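Local coordinates for mandelate racemase / muconate lactonizing enzyme (PDB 2POD), which is of unknown specific function but belongs to the enolase superfamily, holds a sodium ion at a carboxylate site and may act as a lyase, at residues E44-E49 with G80-G85. Residues are numbered along the deposited sequence; the frame is centred on the assembly and turned at random.
Sequences EAYIHE and GAEMRG
The phenol ring of Tyr46 lies flat against the backbone of Glu82, whose CA sits 3.6 Å from the ring centroid and only 7° off the ring normal. This is a CH-pi contact over the centre of one face, which CA, CB and CG of Glu82 cover together. The tyrosine reaches out from helix 40-55 with its ring carbon CG swung opposite the backbone N (chi1 160°), and so spans the gap where the two axes approach to 8.5 Å. The Glu82 side chain crosses the phenol at about a right angle. Its CG touches Tyr46 CD2 at 3.6 Å, while a bend at chi2 turns the carboxylate to a plane 59° from that of the ring. Over the same face, but toward its CD1/CE1 side, Glu82 O lies 3.3 Å from Tyr46 CE1.

Gly85, one turn further on, has no side chain, so its CA can lie at the ring edge, 4.0 Å from Tyr46 CD1, and the helices pack closely. The same bare spot receives Ile47, whose CD1 tip stands 4.0 Å from Gly85 O; the Ile47 side chain also packs on Val22 of strand 19-26.

No hydrogen bond joins the two segments, and polar ends find partners elsewhere: Tyr46 OH is hydrogen-bonded to Asn86 OD1, while on the second subunit Glu82 OE2 meets Arg84 in a salt bridge and Glu82 OE1 accepts a hydrogen bond from Ala81 N. The chemistry thus divides in two. The CH-pi contact with Glu82 and the close fit at Gly85 join two helices of the enolase-type N-terminal domain, and the glutamate lends its methylenes to that core while its charge serves the subunit interface.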
loop_
_atom_site.group_PDB
_atom_site.type_symbol
_atom_site.label_atom_id
_atom_site.label_comp_id
_atom_site.label_asym_id
_atom_site.label_seq_id
_atom_site.Cartn_x
_atom_site.Cartn_y
_atom_site.Cartn_z
ATOM N N GLU B 44 41.217 4.083 -13.763
ATOM C CA GLU B 44 42.598 4.495 -13.484
ATOM C C GLU B 44 42.715 6.010 -13.310
ATOM O O GLU B 44 43.334 6.489 -12.358
ATOM C CB GLU B 44 43.559 4.000 -14.581
ATOM C CG GLU B 44 44.958 4.617 -14.526
ATOM C CD GLU B 44 45.879 4.121 -15.622
ATOM O OE1 GLU B 44 46.740 3.257 -15.330
ATOM O OE2 GLU B 44 45.749 4.601 -16.769
ATOM N N ALA B 45 42.101 6.755 -14.223
ATOM C CA ALA B 45 42.164 8.209 -14.185
ATOM C C ALA B 45 41.526 8.771 -12.921
ATOM O O ALA B 45 42.042 9.731 -12.350
ATOM C CB ALA B 45 41.532 8.809 -15.425
ATOM N N TYR B 46 40.424 8.153 -12.485
ATOM C CA TYR B 46 39.770 8.487 -11.217
ATOM C C TYR B 46 40.679 8.245 -10.003
ATOM O O TYR B 46 40.756 9.091 -9.106
ATOM C CB TYR B 46 38.453 7.707 -11.048
ATOM C CG TYR B 46 37.992 7.638 -9.605
ATOM C CD1 TYR B 46 38.174 6.475 -8.846
ATOM C CD2 TYR B 46 37.422 8.754 -8.984
ATOM C CE1 TYR B 46 37.785 6.428 -7.521
ATOM C CE2 TYR B 46 37.027 8.708 -7.661
ATOM C CZ TYR B 46 37.205 7.547 -6.937
ATOM O OH TYR B 46 36.817 7.510 -5.623
ATOM N N ILE B 47 41.327 7.081 -9.962
ATOM C CA ILE B 47 42.230 6.737 -8.859
ATOM C C ILE B 47 43.318 7.793 -8.657
ATOM O O ILE B 47 43.499 8.285 -7.546
ATOM C CB ILE B 47 42.827 5.331 -9.013
ATOM C CG1 ILE B 47 41.754 4.277 -8.719
ATOM C CG2 ILE B 47 44.050 5.135 -8.083
ATOM C CD1 ILE B 47 42.174 2.849 -9.070
ATOM N N HIS B 48 43.982 8.180 -9.744
ATOM C CA HIS B 48 45.076 9.141 -9.682
ATOM C C HIS B 48 44.599 10.590 -9.523
ATOM O O HIS B 48 45.314 11.419 -8.947
ATOM C CB HIS B 48 46.020 8.977 -10.887
ATOM C CG HIS B 48 46.657 7.623 -10.972
ATOM N ND1 HIS B 48 47.585 7.178 -10.055
ATOM C CD2 HIS B 48 46.496 6.611 -11.860
ATOM C CE1 HIS B 48 47.967 5.954 -10.373
ATOM N NE2 HIS B 48 47.321 5.586 -11.464
ATOM N N GLU B 49 43.396 10.886 -10.016
ATOM C CA GLU B 49 42.833 12.239 -9.927
ATOM C C GLU B 49 42.342 12.638 -8.532
ATOM O O GLU B 49 42.524 13.780 -8.112
ATOM C CB GLU B 49 41.724 12.436 -10.954
ATOM C CG GLU B 49 41.360 13.886 -11.220
ATOM C CD GLU B 49 40.234 14.037 -12.226
ATOM O OE1 GLU B 49 40.117 15.130 -12.823
ATOM O OE2 GLU B 49 39.482 13.061 -12.443
ATOM N N GLY B 80 29.843 3.046 -11.852
ATOM C CA GLY B 80 30.691 3.901 -12.693
ATOM C C GLY B 80 32.178 3.857 -12.361
ATOM O O GLY B 80 32.601 3.093 -11.491
ATOM N N ALA B 81 32.967 4.685 -13.051
ATOM C CA ALA B 81 34.438 4.658 -12.938
ATOM C C ALA B 81 34.916 4.857 -11.505
ATOM O O ALA B 81 35.769 4.115 -11.019
ATOM C CB ALA B 81 35.073 5.693 -13.853
ATOM N N GLU B 82 34.340 5.850 -10.840
ATOM C CA GLU B 82 34.530 6.073 -9.406
ATOM C C GLU B 82 34.300 4.802 -8.566
ATOM O O GLU B 82 35.149 4.430 -7.749
ATOM C CB GLU B 82 33.609 7.201 -8.927
ATOM C CG GLU B 82 33.875 8.585 -9.559
ATOM C CD GLU B 82 33.148 8.834 -10.882
ATOM O OE1 GLU B 82 32.501 7.911 -11.422
ATOM O OE2 GLU B 82 33.237 9.972 -11.390
HETATM N N MSE B 83 33.168 4.135 -8.801
HETATM C CA MSE B 83 32.779 2.942 -8.041
HETATM C C MSE B 83 33.705 1.747 -8.255
HETATM O O MSE B 83 34.011 1.024 -7.312
HETATM C CB MSE B 83 31.339 2.542 -8.382
HETATM C CG MSE B 83 30.766 1.418 -7.538
HETATM SE SE MSE B 83 30.592 1.812 -5.633
HETATM C CE MSE B 83 29.750 3.569 -5.689
ATOM N N ARG B 84 34.131 1.543 -9.496
ATOM C CA ARG B 84 35.058 0.461 -9.832
ATOM C C ARG B 84 36.470 0.734 -9.298
ATOM O O ARG B 84 37.165 -0.182 -8.862
ATOM C CB ARG B 84 35.088 0.229 -11.344
ATOM C CG ARG B 84 33.768 -0.260 -11.940
ATOM C CD ARG B 84 33.925 -0.705 -13.405
ATOM N NE ARG B 84 34.686 0.247 -14.214
ATOM C CZ ARG B 84 34.173 1.309 -14.832
ATOM N NH1 ARG B 84 34.967 2.104 -15.529
ATOM N NH2 ARG B 84 32.877 1.584 -14.759
ATOM N N GLY B 85 36.873 2.004 -9.320
ATOM C CA GLY B 85 38.163 2.428 -8.771
ATOM C C GLY B 85 38.215 2.210 -7.274
ATOM O O GLY B 85 39.175 1.629 -6.757
#